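Side-chain contact in thioredoxin family protein (Streptococcus pneumoniae, PDB 2YP6), which is a surface-exposed thioredoxin-fold lipoprotein, probably a thiol-disulfide oxidoreductase, that contributes to resistance against extracellular oxidative stress: residues A[118-121]-A[122-125]. Residues are numbered along the deposited sequence; the frame is centred on the assembly and turned at random.
Sequences VEQF and PQWF
Phe121 O accepts the amide N of Phe125 at 2.9 Å. One step earlier, Gln120 O takes Trp124 N at 3.1 Å in a nearly straight bond, with an N-H...O angle of 173°. These are successive i to i+4 bonds near the N-terminal end of helix 120-127. Pro122 has no N-H to give, which an early position in a helix tolerates. Its CD lies 3.1 Å from Val118 O. On one side of the turn, three aromatic side chains form a cluster. All three have CG anti to the backbone N, Phe121 with chi1 at -178°. This torsion sets the Phe121 ring beside the rings of Trp124 and Phe125. Its CE1 meets CZ3 of the Trp124 indole at 3.9 Å, and its CZ meets CD1 of Phe125 at 3.8 Å. Both ring pairs are oblique, with planes 45° and 33° apart. Phe121 and Phe125 also pack on Val135 of strand 135-137, so the cluster holds the helix against the sheet within a beta-alpha-beta unit of the thioredoxin fold. The Trp124 indole makes a cation-pi contact with Lys116 and touches Ser79. The contact is thus apolar on the sheet side, with the carbonyls of Gln120 and Phe121 both bonded within the helix, and its tryptophan lies near, without touching, the Cys81-Cys84 disulfide, the probable redox site.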
loop_
_atom_site.group_PDB
_atom_site.type_symbol
_atom_site.label_atom_id
_atom_site.label_comp_id
_atom_site.label_asym_id
_atom_site.label_seq_id
_atom_site.Cartn_x
_atom_site.Cartn_y
_atom_site.Cartn_z
ATOM N N VAL A 118 12.519 -11.271 5.359
ATOM C CA VAL A 118 13.111 -10.020 4.912
ATOM C C VAL A 118 14.252 -10.252 3.921
ATOM O O VAL A 118 14.481 -9.434 3.050
ATOM C CB VAL A 118 13.636 -9.192 6.095
ATOM C CG1 VAL A 118 12.492 -8.787 7.001
ATOM C CG2 VAL A 118 14.691 -9.972 6.865
ATOM N N GLU A 119 14.965 -11.361 4.040
ATOM C CA GLU A 119 16.057 -11.650 3.101
ATOM C C GLU A 119 15.526 -12.154 1.773
ATOM O O GLU A 119 16.060 -11.816 0.721
ATOM C CB GLU A 119 17.044 -12.677 3.672
ATOM C CG GLU A 119 17.763 -12.221 4.925
ATOM C CD GLU A 119 16.987 -12.541 6.191
ATOM O OE1 GLU A 119 15.873 -13.097 6.079
ATOM O OE2 GLU A 119 17.489 -12.239 7.295
ATOM N N GLN A 120 14.477 -12.967 1.817
ATOM C CA GLN A 120 13.975 -13.607 0.616
ATOM C C GLN A 120 13.046 -12.706 -0.197
ATOM O O GLN A 120 12.994 -12.819 -1.424
ATOM C CB GLN A 120 13.247 -14.908 0.956
ATOM C CG GLN A 120 14.157 -16.010 1.565
ATOM C CD GLN A 120 15.283 -16.493 0.644
ATOM O OE1 GLN A 120 15.456 -16.006 -0.477
ATOM N NE2 GLN A 120 16.057 -17.465 1.129
ATOM N N PHE A 121 12.303 -11.834 0.472
ATOM C CA PHE A 121 11.280 -11.060 -0.225
ATOM C C PHE A 121 11.807 -10.216 -1.392
ATOM O O PHE A 121 11.242 -10.262 -2.490
ATOM C CB PHE A 121 10.459 -10.187 0.721
ATOM C CG PHE A 121 9.379 -9.430 0.014
ATOM C CD1 PHE A 121 8.160 -10.025 -0.256
ATOM C CD2 PHE A 121 9.610 -8.147 -0.445
ATOM C CE1 PHE A 121 7.188 -9.354 -0.959
ATOM C CE2 PHE A 121 8.645 -7.472 -1.148
ATOM C CZ PHE A 121 7.428 -8.076 -1.397
ATOM N N PRO A 122 12.865 -9.439 -1.164
ATOM C CA PRO A 122 13.309 -8.569 -2.257
ATOM C C PRO A 122 13.785 -9.338 -3.481
ATOM O O PRO A 122 13.537 -8.881 -4.599
ATOM C CB PRO A 122 14.420 -7.716 -1.628
ATOM C CG PRO A 122 14.705 -8.293 -0.295
ATOM C CD PRO A 122 13.609 -9.215 0.088
ATOM N N GLN A 123 14.404 -10.496 -3.277
ATOM C CA GLN A 123 14.843 -11.337 -4.374
ATOM C C GLN A 123 13.631 -11.800 -5.183
ATOM O O GLN A 123 13.601 -11.686 -6.418
ATOM C CB GLN A 123 15.642 -12.546 -3.840
ATOM C CG GLN A 123 15.803 -13.679 -4.866
ATOM C CD GLN A 123 16.616 -14.880 -4.348
ATOM O OE1 GLN A 123 16.762 -15.085 -3.138
ATOM N NE2 GLN A 123 17.141 -15.676 -5.276
ATOM N N TRP A 124 12.621 -12.300 -4.486
ATOM C CA TRP A 124 11.385 -12.725 -5.131
ATOM C C TRP A 124 10.716 -11.560 -5.905
ATOM O O TRP A 124 10.274 -11.727 -7.038
ATOM C CB TRP A 124 10.414 -13.268 -4.073
ATOM C CG TRP A 124 9.082 -13.598 -4.641
ATOM C CD1 TRP A 124 8.732 -14.752 -5.274
ATOM C CD2 TRP A 124 7.912 -12.762 -4.658
ATOM N NE1 TRP A 124 7.420 -14.690 -5.672
ATOM C CE2 TRP A 124 6.897 -13.481 -5.315
ATOM C CE3 TRP A 124 7.624 -11.480 -4.180
ATOM C CZ2 TRP A 124 5.623 -12.960 -5.517
ATOM C CZ3 TRP A 124 6.359 -10.978 -4.367
ATOM C CH2 TRP A 124 5.373 -11.718 -5.025
ATOM N N PHE A 125 10.654 -10.393 -5.278
ATOM C CA PHE A 125 9.989 -9.222 -5.850
ATOM C C PHE A 125 10.632 -8.874 -7.189
ATOM O O PHE A 125 9.955 -8.674 -8.201
ATOM C CB PHE A 125 10.129 -8.066 -4.857
ATOM C CG PHE A 125 9.338 -6.836 -5.200
ATOM C CD1 PHE A 125 7.996 -6.757 -4.917
ATOM C CD2 PHE A 125 9.963 -5.749 -5.760
ATOM C CE1 PHE A 125 7.287 -5.612 -5.212
ATOM C CE2 PHE A 125 9.266 -4.616 -6.051
ATOM C CZ PHE A 125 7.931 -4.543 -5.767
#